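Local coordinates for protein teichoic acid D-alanine hydrolase (Staphylococcus aureus, PDB 5ZH8) that removes D-alanyl groups from wall and lipoteichoic acids of the cell envelope as an esterase, and affects methicillin resistance and autolysis, at residues Pro62-Glu67 with Lys257-Lys262; Leu137-Glu142 with Thr237-Pro242; Lys160-Ile165 with Arg199-Lys204; Thr300-Tyr305 with Pro315-Phe320; Tyr331-Tyr334 with Leu339-Leu342. All coordinates share one frame; numbering follows the deposited sequence.

Interaction 1 of 5, residues Pro62-Glu67 with Lys257-Lys262; sequences PSKLKE and KKYLAK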
# COMPACT_ATOMS: atom_id res chain seq x y z
N PRO A 62 -12.47 -28.44 6.51
CA PRO A 62 -11.47 -28.76 7.53
C PRO A 62 -12.00 -28.60 8.94
O PRO A 62 -12.99 -27.89 9.16
CB PRO A 62 -10.36 -27.75 7.25
CG PRO A 62 -11.08 -26.57 6.69
CD PRO A 62 -12.23 -27.13 5.89
N SER A 63 -11.35 -29.24 9.91
CA SER A 63 -11.79 -29.22 11.30
C SER A 63 -11.80 -27.80 11.86
O SER A 63 -10.97 -26.96 11.49
CB SER A 63 -10.91 -30.13 12.16
OG SER A 63 -9.55 -29.76 12.07
N LYS A 64 -12.75 -27.55 12.77
CA LYS A 64 -12.90 -26.23 13.38
C LYS A 64 -11.76 -25.99 14.35
O LYS A 64 -11.46 -26.84 15.19
CB LYS A 64 -14.23 -26.14 14.14
CG LYS A 64 -15.05 -24.88 13.84
CD LYS A 64 -15.97 -25.10 12.64
CE LYS A 64 -17.16 -24.15 12.64
NZ LYS A 64 -18.31 -24.68 11.85
N LEU A 65 -11.12 -24.83 14.24
CA LEU A 65 -10.03 -24.44 15.14
C LEU A 65 -10.56 -23.53 16.22
O LEU A 65 -11.40 -22.67 15.95
CB LEU A 65 -8.92 -23.74 14.36
CG LEU A 65 -8.21 -24.57 13.29
CD1 LEU A 65 -7.23 -23.71 12.50
CD2 LEU A 65 -7.50 -25.77 13.90
N LYS A 66 -10.07 -23.71 17.44
CA LYS A 66 -10.55 -22.92 18.58
C LYS A 66 -9.63 -21.74 18.89
O LYS A 66 -8.44 -21.77 18.58
CB LYS A 66 -10.75 -23.81 19.82
CG LYS A 66 -9.48 -24.38 20.44
CD LYS A 66 -9.80 -25.17 21.72
CE LYS A 66 -8.68 -25.07 22.75
NZ LYS A 66 -8.52 -23.70 23.32
N GLU A 67 -10.20 -20.70 19.48
CA GLU A 67 -9.43 -19.55 19.92
C GLU A 67 -8.51 -19.97 21.07
O GLU A 67 -8.90 -20.77 21.92
CB GLU A 67 -10.34 -18.42 20.38
CG GLU A 67 -11.14 -17.78 19.25
CD GLU A 67 -11.82 -16.49 19.68
OE1 GLU A 67 -11.09 -15.58 20.13
OE2 GLU A 67 -13.06 -16.37 19.58
N LYS A 257 -13.18 -22.91 0.57
CA LYS A 257 -13.76 -21.63 0.11
C LYS A 257 -14.47 -20.84 1.21
O LYS A 257 -14.40 -19.62 1.25
CB LYS A 257 -14.72 -21.86 -1.07
CG LYS A 257 -14.02 -22.11 -2.39
CD LYS A 257 -15.00 -22.11 -3.55
CE LYS A 257 -14.31 -22.57 -4.83
NZ LYS A 257 -13.22 -21.65 -5.26
N LYS A 258 -15.13 -21.57 2.10
CA LYS A 258 -15.79 -21.02 3.29
C LYS A 258 -14.88 -20.11 4.12
O LYS A 258 -15.35 -19.15 4.72
CB LYS A 258 -16.25 -22.18 4.17
CG LYS A 258 -17.49 -21.94 5.01
CD LYS A 258 -17.85 -23.19 5.80
CE LYS A 258 -17.96 -24.43 4.91
NZ LYS A 258 -18.63 -25.60 5.56
N TYR A 259 -13.59 -20.43 4.16
CA TYR A 259 -12.64 -19.79 5.07
C TYR A 259 -11.64 -18.84 4.38
O TYR A 259 -10.81 -18.22 5.06
CB TYR A 259 -11.90 -20.88 5.87
CG TYR A 259 -12.82 -21.70 6.78
CD1 TYR A 259 -13.61 -21.07 7.75
CD2 TYR A 259 -12.89 -23.08 6.67
CE1 TYR A 259 -14.44 -21.80 8.58
CE2 TYR A 259 -13.73 -23.82 7.50
CZ TYR A 259 -14.50 -23.17 8.45
OH TYR A 259 -15.33 -23.88 9.29
N LEU A 260 -11.73 -18.71 3.06
CA LEU A 260 -10.78 -17.88 2.32
C LEU A 260 -11.10 -16.40 2.52
O LEU A 260 -12.17 -15.94 2.13
CB LEU A 260 -10.77 -18.25 0.83
CG LEU A 260 -9.76 -19.31 0.33
CD1 LEU A 260 -9.49 -20.47 1.29
CD2 LEU A 260 -10.20 -19.83 -1.03
N ALA A 261 -10.16 -15.67 3.10
CA ALA A 261 -10.35 -14.26 3.43
C ALA A 261 -10.37 -13.37 2.19
O ALA A 261 -9.72 -13.66 1.19
CB ALA A 261 -9.26 -13.79 4.38
N LYS A 262 -11.11 -12.28 2.29
CA LYS A 262 -11.16 -11.26 1.26
C LYS A 262 -10.25 -10.12 1.70
O LYS A 262 -10.25 -9.74 2.87
CB LYS A 262 -12.59 -10.76 1.07
CG LYS A 262 -13.59 -11.86 0.75
CD LYS A 262 -15.03 -11.36 0.72
CE LYS A 262 -15.37 -10.67 -0.59
NZ LYS A 262 -16.79 -10.18 -0.60

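Interaction 2 of 5, residues Leu137-Glu142 with Thr237-Pro242; sequences LKQLEE and TKIGDP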
# COMPACT_ATOMS: atom_id res chain seq x y z
N LEU A 137 12.51 -26.95 -3.60
CA LEU A 137 13.84 -26.86 -4.24
C LEU A 137 14.89 -27.59 -3.42
O LEU A 137 15.61 -28.44 -3.94
CB LEU A 137 14.27 -25.40 -4.41
CG LEU A 137 13.96 -24.72 -5.74
CD1 LEU A 137 14.49 -23.29 -5.70
CD2 LEU A 137 14.54 -25.46 -6.93
N LYS A 138 14.99 -27.24 -2.15
CA LYS A 138 15.97 -27.86 -1.27
C LYS A 138 15.76 -29.37 -1.21
O LYS A 138 16.73 -30.14 -1.27
CB LYS A 138 15.91 -27.26 0.14
CG LYS A 138 16.92 -27.85 1.13
CD LYS A 138 18.38 -27.61 0.74
CE LYS A 138 18.81 -26.19 1.10
NZ LYS A 138 19.99 -25.75 0.30
N GLN A 139 14.50 -29.79 -1.11
CA GLN A 139 14.18 -31.21 -1.15
C GLN A 139 14.72 -31.88 -2.41
O GLN A 139 15.34 -32.94 -2.35
CB GLN A 139 12.67 -31.42 -1.06
CG GLN A 139 12.11 -31.29 0.35
CD GLN A 139 10.59 -31.32 0.37
OE1 GLN A 139 9.95 -31.16 -0.67
NE2 GLN A 139 10.01 -31.51 1.55
N LEU A 140 14.49 -31.25 -3.56
CA LEU A 140 14.96 -31.76 -4.84
C LEU A 140 16.48 -31.82 -4.95
O LEU A 140 17.02 -32.69 -5.62
CB LEU A 140 14.39 -30.92 -6.00
CG LEU A 140 12.90 -31.13 -6.26
CD1 LEU A 140 12.43 -30.19 -7.34
CD2 LEU A 140 12.62 -32.58 -6.64
N GLU A 141 17.17 -30.89 -4.29
CA GLU A 141 18.63 -30.89 -4.24
C GLU A 141 19.15 -32.12 -3.49
O GLU A 141 20.07 -32.79 -3.95
CB GLU A 141 19.16 -29.62 -3.57
CG GLU A 141 18.94 -28.36 -4.38
CD GLU A 141 19.21 -27.10 -3.59
OE1 GLU A 141 20.33 -26.97 -3.06
OE2 GLU A 141 18.32 -26.24 -3.49
N GLU A 142 18.52 -32.41 -2.35
CA GLU A 142 18.89 -33.56 -1.52
C GLU A 142 18.44 -34.90 -2.11
O GLU A 142 18.97 -35.95 -1.77
CB GLU A 142 18.32 -33.38 -0.11
CG GLU A 142 18.82 -32.15 0.64
CD GLU A 142 20.33 -32.09 0.76
OE1 GLU A 142 20.94 -33.11 1.16
OE2 GLU A 142 20.91 -31.02 0.47
N THR A 237 2.36 -33.72 -1.41
CA THR A 237 3.08 -34.97 -1.15
C THR A 237 4.36 -34.76 -0.33
O THR A 237 4.68 -35.57 0.54
CB THR A 237 3.43 -35.69 -2.47
OG1 THR A 237 4.09 -34.78 -3.35
CG2 THR A 237 2.19 -36.20 -3.15
N LYS A 238 5.07 -33.66 -0.59
CA LYS A 238 6.37 -33.42 0.04
C LYS A 238 6.36 -32.47 1.24
O LYS A 238 7.32 -32.44 2.00
CB LYS A 238 7.37 -32.90 -1.00
CG LYS A 238 7.64 -33.82 -2.17
CD LYS A 238 8.65 -33.18 -3.11
CE LYS A 238 9.06 -34.10 -4.25
NZ LYS A 238 9.92 -35.21 -3.78
N ILE A 239 5.29 -31.70 1.43
CA ILE A 239 5.22 -30.75 2.56
C ILE A 239 3.85 -30.76 3.24
O ILE A 239 3.76 -31.07 4.42
CB ILE A 239 5.54 -29.30 2.11
CG1 ILE A 239 6.95 -29.21 1.52
CG2 ILE A 239 5.40 -28.33 3.29
CD1 ILE A 239 7.19 -27.97 0.69
N GLY A 240 2.81 -30.41 2.49
CA GLY A 240 1.46 -30.25 3.04
C GLY A 240 0.99 -31.38 3.92
O GLY A 240 0.60 -31.16 5.07
N ASP A 241 1.05 -32.60 3.38
CA ASP A 241 0.57 -33.79 4.08
C ASP A 241 1.54 -34.31 5.14
O ASP A 241 1.12 -34.57 6.27
CB ASP A 241 0.19 -34.90 3.09
CG ASP A 241 -1.02 -34.55 2.25
OD1 ASP A 241 -1.68 -33.53 2.55
OD2 ASP A 241 -1.32 -35.30 1.30
N PRO A 242 2.83 -34.48 4.80
CA PRO A 242 3.81 -34.86 5.83
C PRO A 242 3.77 -34.00 7.09
O PRO A 242 3.88 -34.54 8.19
CB PRO A 242 5.15 -34.69 5.11
CG PRO A 242 4.84 -35.00 3.69
CD PRO A 242 3.44 -34.49 3.45

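Interaction 3 of 5, residues Lys160-Ile165 with Arg199-Lys204; sequences KTSKPI and RGIDPK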
# COMPACT_ATOMS: atom_id res chain seq x y z
N LYS A 160 15.17 -20.35 -22.69
CA LYS A 160 16.44 -19.87 -23.21
C LYS A 160 16.59 -18.38 -22.94
O LYS A 160 15.61 -17.63 -22.94
CB LYS A 160 16.56 -20.17 -24.70
CG LYS A 160 17.64 -21.20 -25.04
CD LYS A 160 19.03 -20.73 -24.62
CE LYS A 160 20.13 -21.42 -25.42
NZ LYS A 160 21.48 -20.99 -24.96
N THR A 161 17.84 -17.95 -22.73
CA THR A 161 18.13 -16.61 -22.24
C THR A 161 19.50 -16.14 -22.73
O THR A 161 20.43 -16.94 -22.83
CB THR A 161 18.07 -16.57 -20.70
OG1 THR A 161 18.83 -15.46 -20.21
CG2 THR A 161 18.63 -17.86 -20.10
N SER A 162 19.62 -14.84 -23.03
CA SER A 162 20.84 -14.24 -23.61
C SER A 162 22.13 -14.74 -22.96
O SER A 162 23.14 -14.94 -23.63
CB SER A 162 20.78 -12.70 -23.52
OG SER A 162 19.49 -12.22 -23.19
N LYS A 163 22.09 -14.92 -21.64
CA LYS A 163 23.17 -15.51 -20.87
C LYS A 163 22.58 -16.59 -19.97
O LYS A 163 21.39 -16.55 -19.67
CB LYS A 163 23.86 -14.42 -20.04
CG LYS A 163 24.39 -13.26 -20.87
CD LYS A 163 25.15 -12.24 -20.03
CE LYS A 163 24.23 -11.36 -19.19
NZ LYS A 163 23.49 -10.33 -19.97
N PRO A 164 23.40 -17.56 -19.53
CA PRO A 164 22.88 -18.61 -18.65
C PRO A 164 22.55 -18.09 -17.26
O PRO A 164 23.28 -17.25 -16.73
CB PRO A 164 24.03 -19.61 -18.58
CG PRO A 164 25.25 -18.79 -18.80
CD PRO A 164 24.85 -17.73 -19.78
N ILE A 165 21.45 -18.56 -16.69
CA ILE A 165 21.01 -18.16 -15.35
C ILE A 165 21.02 -19.36 -14.40
O ILE A 165 20.18 -20.24 -14.55
CB ILE A 165 19.55 -17.66 -15.38
CG1 ILE A 165 19.37 -16.52 -16.38
CG2 ILE A 165 19.09 -17.26 -13.98
CD1 ILE A 165 17.91 -16.25 -16.70
N ARG A 199 10.15 -12.03 -22.50
CA ARG A 199 10.65 -10.75 -22.01
C ARG A 199 12.15 -10.83 -21.75
O ARG A 199 12.88 -9.90 -22.05
CB ARG A 199 9.94 -10.34 -20.73
CG ARG A 199 8.45 -10.12 -20.90
CD ARG A 199 7.96 -9.07 -19.92
NE ARG A 199 8.42 -7.74 -20.31
CZ ARG A 199 8.63 -6.72 -19.49
NH1 ARG A 199 8.45 -6.84 -18.17
NH2 ARG A 199 9.05 -5.56 -19.99
N GLY A 200 12.58 -11.93 -21.14
CA GLY A 200 13.99 -12.25 -20.99
C GLY A 200 14.76 -11.33 -20.05
O GLY A 200 14.22 -10.82 -19.06
N ILE A 201 16.03 -11.12 -20.40
CA ILE A 201 16.99 -10.45 -19.52
C ILE A 201 17.02 -8.94 -19.73
O ILE A 201 16.80 -8.44 -20.83
CB ILE A 201 18.41 -11.08 -19.68
CG1 ILE A 201 18.65 -12.08 -18.55
CG2 ILE A 201 19.55 -10.06 -19.60
CD1 ILE A 201 17.59 -13.15 -18.46
N ASP A 202 17.31 -8.23 -18.64
CA ASP A 202 17.54 -6.80 -18.66
C ASP A 202 19.03 -6.55 -18.37
O ASP A 202 19.46 -6.72 -17.22
CB ASP A 202 16.66 -6.12 -17.62
CG ASP A 202 16.79 -4.61 -17.63
OD1 ASP A 202 17.07 -4.05 -18.71
OD2 ASP A 202 16.60 -4.00 -16.57
N PRO A 203 19.81 -6.17 -19.40
CA PRO A 203 21.27 -6.11 -19.25
C PRO A 203 21.76 -5.32 -18.05
O PRO A 203 22.57 -5.84 -17.30
CB PRO A 203 21.73 -5.46 -20.55
CG PRO A 203 20.72 -5.91 -21.55
CD PRO A 203 19.42 -6.07 -20.81
N LYS A 204 21.28 -4.09 -17.88
CA LYS A 204 21.73 -3.21 -16.78
C LYS A 204 21.52 -3.82 -15.40
O LYS A 204 22.30 -3.58 -14.48
CB LYS A 204 21.06 -1.83 -16.88
CG LYS A 204 19.55 -1.80 -16.66
CD LYS A 204 18.98 -0.39 -16.83
CE LYS A 204 19.02 0.10 -18.27
NZ LYS A 204 18.30 -0.80 -19.21

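Interaction 4 of 5, residues Thr300-Tyr305 with Pro315-Phe320; sequences TQIQQY and PLLHEF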
# COMPACT_ATOMS: atom_id res chain seq x y z
N THR A 300 7.75 -24.34 12.98
CA THR A 300 8.20 -25.04 14.18
C THR A 300 8.63 -26.47 13.87
O THR A 300 9.59 -26.98 14.46
CB THR A 300 7.10 -25.10 15.26
OG1 THR A 300 5.91 -25.66 14.71
CG2 THR A 300 6.83 -23.71 15.81
N GLN A 301 7.91 -27.13 12.96
CA GLN A 301 8.25 -28.49 12.56
C GLN A 301 9.54 -28.56 11.75
O GLN A 301 10.32 -29.50 11.91
CB GLN A 301 7.11 -29.12 11.79
CG GLN A 301 5.98 -29.59 12.68
CD GLN A 301 4.92 -30.32 11.90
OE1 GLN A 301 4.81 -31.54 11.98
NE2 GLN A 301 4.14 -29.59 11.12
N ILE A 302 9.77 -27.57 10.89
CA ILE A 302 11.04 -27.47 10.16
C ILE A 302 12.17 -27.21 11.16
O ILE A 302 13.23 -27.84 11.08
CB ILE A 302 11.00 -26.37 9.07
CG1 ILE A 302 10.05 -26.79 7.95
CG2 ILE A 302 12.40 -26.12 8.51
CD1 ILE A 302 9.58 -25.64 7.07
N GLN A 303 11.93 -26.32 12.12
CA GLN A 303 12.88 -26.05 13.19
C GLN A 303 13.22 -27.31 13.97
O GLN A 303 14.35 -27.46 14.45
CB GLN A 303 12.34 -24.97 14.15
CG GLN A 303 12.54 -23.55 13.66
CD GLN A 303 12.00 -22.52 14.64
OE1 GLN A 303 10.85 -22.60 15.06
NE2 GLN A 303 12.84 -21.56 15.00
N GLN A 304 12.26 -28.21 14.09
CA GLN A 304 12.46 -29.50 14.76
C GLN A 304 12.97 -30.62 13.82
O GLN A 304 12.87 -31.79 14.15
CB GLN A 304 11.16 -29.94 15.42
CG GLN A 304 10.79 -29.07 16.60
CD GLN A 304 9.33 -29.19 16.99
OE1 GLN A 304 8.52 -29.80 16.28
NE2 GLN A 304 8.98 -28.60 18.12
N TYR A 305 13.49 -30.24 12.66
CA TYR A 305 14.14 -31.17 11.73
C TYR A 305 13.20 -32.24 11.18
O TYR A 305 13.56 -33.41 11.13
CB TYR A 305 15.36 -31.80 12.39
CG TYR A 305 16.24 -30.79 13.08
CD1 TYR A 305 16.78 -29.73 12.37
CD2 TYR A 305 16.51 -30.88 14.44
CE1 TYR A 305 17.58 -28.79 12.99
CE2 TYR A 305 17.31 -29.95 15.07
CZ TYR A 305 17.84 -28.91 14.34
OH TYR A 305 18.63 -27.98 14.96
N PRO A 315 21.89 -24.36 8.57
CA PRO A 315 22.36 -23.31 7.66
C PRO A 315 21.23 -22.69 6.84
O PRO A 315 21.20 -21.47 6.66
CB PRO A 315 23.35 -24.03 6.73
CG PRO A 315 23.63 -25.34 7.37
CD PRO A 315 22.45 -25.68 8.21
N LEU A 316 20.32 -23.52 6.35
CA LEU A 316 19.16 -23.04 5.61
C LEU A 316 18.44 -21.96 6.41
O LEU A 316 18.09 -20.92 5.87
CB LEU A 316 18.21 -24.20 5.29
CG LEU A 316 16.82 -23.85 4.72
CD1 LEU A 316 16.95 -23.06 3.43
CD2 LEU A 316 16.04 -25.15 4.53
N LEU A 317 18.24 -22.21 7.70
CA LEU A 317 17.52 -21.29 8.58
C LEU A 317 18.39 -20.17 9.17
O LEU A 317 17.84 -19.12 9.52
CB LEU A 317 16.85 -22.04 9.73
CG LEU A 317 15.78 -23.10 9.41
CD1 LEU A 317 15.12 -23.57 10.70
CD2 LEU A 317 14.74 -22.60 8.42
N HIS A 318 19.69 -20.38 9.34
CA HIS A 318 20.50 -19.44 10.15
C HIS A 318 21.81 -18.89 9.55
O HIS A 318 22.34 -17.92 10.07
CB HIS A 318 20.81 -20.08 11.50
CG HIS A 318 19.60 -20.53 12.24
ND1 HIS A 318 18.52 -19.71 12.46
CD2 HIS A 318 19.30 -21.71 12.84
CE1 HIS A 318 17.61 -20.36 13.16
NE2 HIS A 318 18.06 -21.57 13.41
N GLU A 319 22.32 -19.51 8.49
CA GLU A 319 23.60 -19.07 7.92
C GLU A 319 23.35 -17.94 6.94
O GLU A 319 22.55 -18.08 6.02
CB GLU A 319 24.30 -20.23 7.20
CG GLU A 319 25.64 -19.85 6.56
CD GLU A 319 26.38 -21.04 5.98
OE1 GLU A 319 26.64 -22.02 6.70
OE2 GLU A 319 26.73 -20.99 4.79
N PHE A 320 24.05 -16.82 7.14
CA PHE A 320 24.01 -15.73 6.17
C PHE A 320 25.32 -14.97 6.12
O PHE A 320 26.01 -14.85 7.13
CB PHE A 320 22.83 -14.78 6.41
CG PHE A 320 23.00 -13.84 7.56
CD1 PHE A 320 22.96 -14.29 8.87
CD2 PHE A 320 23.14 -12.48 7.33
CE1 PHE A 320 23.09 -13.41 9.93
CE2 PHE A 320 23.27 -11.59 8.39
CZ PHE A 320 23.25 -12.06 9.69
O HOH W 1 15.90 -22.69 14.46

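Interaction 5 of 5, residues Tyr331-Tyr334 with Leu339-Leu342; sequences YGFY and LNRL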
# COMPACT_ATOMS: atom_id res chain seq x y z
N TYR A 331 15.74 -19.13 -0.31
CA TYR A 331 14.64 -20.10 -0.41
C TYR A 331 13.30 -19.53 0.05
O TYR A 331 12.55 -20.19 0.76
CB TYR A 331 15.01 -21.39 0.35
CG TYR A 331 16.14 -22.14 -0.30
CD1 TYR A 331 15.90 -22.98 -1.39
CD2 TYR A 331 17.46 -21.99 0.15
CE1 TYR A 331 16.94 -23.67 -2.00
CE2 TYR A 331 18.50 -22.68 -0.46
CZ TYR A 331 18.23 -23.51 -1.54
OH TYR A 331 19.26 -24.19 -2.15
N GLY A 332 13.02 -18.30 -0.35
CA GLY A 332 11.73 -17.66 -0.08
C GLY A 332 11.56 -16.95 1.25
O GLY A 332 10.46 -16.52 1.56
N PHE A 333 12.63 -16.80 2.03
CA PHE A 333 12.52 -16.14 3.34
C PHE A 333 13.84 -15.51 3.80
O PHE A 333 14.88 -15.73 3.20
CB PHE A 333 12.02 -17.14 4.39
CG PHE A 333 13.07 -18.10 4.86
CD1 PHE A 333 13.35 -19.26 4.13
CD2 PHE A 333 13.79 -17.85 6.01
CE1 PHE A 333 14.33 -20.15 4.56
CE2 PHE A 333 14.77 -18.73 6.45
CZ PHE A 333 15.04 -19.88 5.72
N TYR A 334 13.76 -14.75 4.88
CA TYR A 334 14.90 -13.98 5.38
C TYR A 334 15.45 -14.54 6.69
O TYR A 334 14.71 -14.78 7.62
CB TYR A 334 14.46 -12.54 5.63
CG TYR A 334 14.09 -11.78 4.39
CD1 TYR A 334 15.05 -11.08 3.68
CD2 TYR A 334 12.77 -11.75 3.93
CE1 TYR A 334 14.71 -10.37 2.54
CE2 TYR A 334 12.43 -11.04 2.79
CZ TYR A 334 13.40 -10.36 2.10
OH TYR A 334 13.09 -9.65 0.96
N LEU A 339 16.26 -12.16 14.07
CA LEU A 339 15.02 -12.86 13.72
C LEU A 339 15.05 -13.42 12.31
O LEU A 339 15.87 -13.02 11.49
CB LEU A 339 13.84 -11.89 13.85
CG LEU A 339 13.92 -10.59 13.02
CD1 LEU A 339 13.41 -10.78 11.59
CD2 LEU A 339 13.14 -9.47 13.71
N ASN A 340 14.15 -14.37 12.05
CA ASN A 340 13.85 -14.83 10.69
C ASN A 340 12.50 -14.25 10.29
O ASN A 340 11.59 -14.16 11.12
CB ASN A 340 13.81 -16.36 10.59
CG ASN A 340 15.20 -16.99 10.58
OD1 ASN A 340 16.20 -16.35 10.92
ND2 ASN A 340 15.26 -18.27 10.21
N ARG A 341 12.37 -13.87 9.03
CA ARG A 341 11.21 -13.15 8.56
C ARG A 341 10.63 -13.74 7.28
O ARG A 341 11.37 -14.08 6.35
CB ARG A 341 11.59 -11.69 8.34
CG ARG A 341 10.57 -10.85 7.59
CD ARG A 341 11.04 -9.42 7.48
NE ARG A 341 10.02 -8.53 6.93
CZ ARG A 341 9.78 -8.35 5.63
NH1 ARG A 341 10.48 -9.01 4.72
NH2 ARG A 341 8.83 -7.52 5.24
N LEU A 342 9.30 -13.86 7.24
CA LEU A 342 8.56 -14.07 6.00
C LEU A 342 7.54 -12.95 5.84
O LEU A 342 7.06 -12.39 6.82
CB LEU A 342 7.82 -15.42 5.99
CG LEU A 342 8.66 -16.68 5.85
CD1 LEU A 342 9.24 -17.09 7.18
CD2 LEU A 342 7.85 -17.82 5.27

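Interaction 1 of 5, residues Pro62-Glu67 with Lys257-Lys262
P62 lays its ring beside the aromatic ring of Y259, along the side formed by CD2 and CE2. CG of P62 approaches this side obliquely, 3.9 Å from CE2 of Y259, while CD of P62 comes in at the ring edge, in its plane, so the two rings do not stack. The phenol is carried out to the proline by its first torsion, which places CG anti to the carbonyl carbon of Y259 (chi1 -64°). Further out, the aliphatic part of K64 crosses Y259 at about a right angle, with CD of K64 3.6 Å from OH of Y259. This is van der Waals contact, and no hydrogen bond spans the two segments. One face of the same ring has CB of K258 over its centre. The ammonium groups of K64 and K258 are 6.4 Å apart from NZ to NZ, so the two like charges probably make this surface patch more positive. The 62-67 loop follows helix 47-55 and leads into the edge strand 68-69, held through L65 and S63 to N120. The 257-262 loop joins strands 248-250 and 264-265 and is tied by backbone bonds to M122.

Interaction 2 of 5, residues Leu137-Glu142 with Thr237-Pro242
Q139 and K238 run alongside each other, head to tail, and their pairing gives the contact its single hydrogen bond. NE2 of Q139 donates to O of K238 at 2.9 Å, with 152° at the hydrogen. The donor stands 45° above the carbonyl plane, so it does not use a lone pair in that plane. Q139 gets there with an extended chain beyond CG, its amide pointing outward from helix 129-142 to the carbonyl in the wider pi-type turn near the end of helix 231-240. Van der Waals contacts flank the bond. On the other branch of the amide, OE1 of Q139 lies against CB and CD of K238, beside the aliphatic chain. CG1 of I239 packs near the donor, 3.8 Å from NE2 of Q139. Charge is met elsewhere: the K238 chain bends at its last torsion (chi4 -71°), and its ammonium forms a salt bridge with E143, just beyond the first segment. K238 packs on L136 of helix 129-142, and I239 on L135 and L136. On that same helix, L140 turns to I223 and V226 of helix 213-227, while K138 and E142 meet I312 of helix 310-318.

Interaction 3 of 5, residues Lys160-Ile165 with Arg199-Lys204
I201 is the side chain on which the 160-165 loop closes, and four of that loop's residues touch it. The apolar part is a meeting of two isoleucines that reach toward each other tip to tip, CD1 of I165 lying 3.6 Å from CD1 of I201. The buried I165 also packs on S175, and I201 on the apolar L177. Polar side chains supply the remaining touches, by van der Waals contact alone. OG1 of T161 lies over the end of I201, near CD1 and CG1. OG of S162 sits 3.8 Å from CB of I201. K163 crosses I201 at about a right angle, its chain bent at the third and fourth torsions, and brings NZ to 4.0 Å from CG2 of I201; the same ammonium has a cation-pi partner in Y206. Hydrogen bonding stays within the 160-165 loop: T161 puts OG1 opposite its backbone N (chi1 158°) and donates to O of K163 at 2.8 Å, in the carbonyl plane, a bond that spans S162. Neighbouring I201, G200 takes a positive phi of 68° as the chain leaves helix 189-199. Two surface loops thus meet just past a glycine-terminated helix, a peripheral loop-loop contact in the helical part of this beta-lactamase-family fold.

Interaction 4 of 5, residues Thr300-Tyr305 with Pro315-Phe320
Q303 and L317 have the same first-torsion setting, CG anti to the carbonyl carbon (chi1 -82° and -61°), and this brings their side chains across each other at about a right angle. CD1 of L317 rests against CG of Q303 at 3.9 Å. The other methyl, CD2 of L317, faces CG2 of I302 at 4.2 Å, so the two leucine methyls touch adjacent residues of helix 292-303. A water completes the polar side: it lies in the plane of the H318 ring, 2.6 Å from NE2 of H318, and takes a weak hydrogen bond from NE2 of Q303. The Q303 amide has a further acceptor in O of N356. Over one face of the H318 imidazole lies CB of L317. I302 also packs on F131 and L135 of helix 129-142. Helix 292-303 ends in a Schellman motif, with Y305 as the positive-phi C-prime residue and K306 N bonded to Q301 O. Helices 292-303 and 310-318, successive and joined by a short connection, pack here through L317 on I302 and Q303, within the beta-lactamase-family fold.

Interaction 5 of 5, residues Tyr331-Tyr334 with Leu339-Leu342
Y334 and R341 form an antiparallel hydrogen-bonded pair, the two backbone bonds nearly equal. N of Y334 donates to O of R341 at 2.9 Å, almost along the C=O axis, and N of R341 returns a bond of 2.9 Å to O of Y334. That last oxygen also receives a CA-H...O contact from N340. On the face of the sheet shared by Y334 and R341, the two side chains run alongside in the same direction. CE2 of Y334 meets the guanidinium edge, 3.4 Å from NH1 of R341, with the two planes 62° apart, so this is not a stack. The arginine is extended from CG to NE, and NE is held by a salt bridge to E372. F333 occupies the other side: CB packs on CG of L342 at 3.7 Å, and CE2 lies 3.8 Å from ND2 of N340. The N340 amide itself is hydrogen-bonded to L317, Y355 and N390. The hairpin of strands 333-335 and 340-346 belongs to the eight-stranded antiparallel sheet, next to strand 349-355. F333 and L342 reach F131 of helix 129-142, while T269 and S268 of the second subunit pack on Y334 and R341.

Overall arrangement
Along the chain, interaction 3 falls within the span closed by interaction 2, and that within the span of interaction 1; interactions 4 and 5 follow in series. Interactions 4 and 5 are closest, their centres about 10 Å apart, and they touch, with L316 and L317 of helix 310-318 packing on F333 of the hairpin. Interaction 2 meets interaction 5 through Y331, whose hydroxyl bonds to E141. Helix 129-142 thus meets the loop that leads into strand 333-335 of the eight-stranded sheet. Interactions 4 and 5 are buried in the beta-lactamase-family fold and interaction 2 partly so, whereas interactions 1 and 3 lie at the surface on opposite sides of the chain's centre, about 43 Å apart between centres.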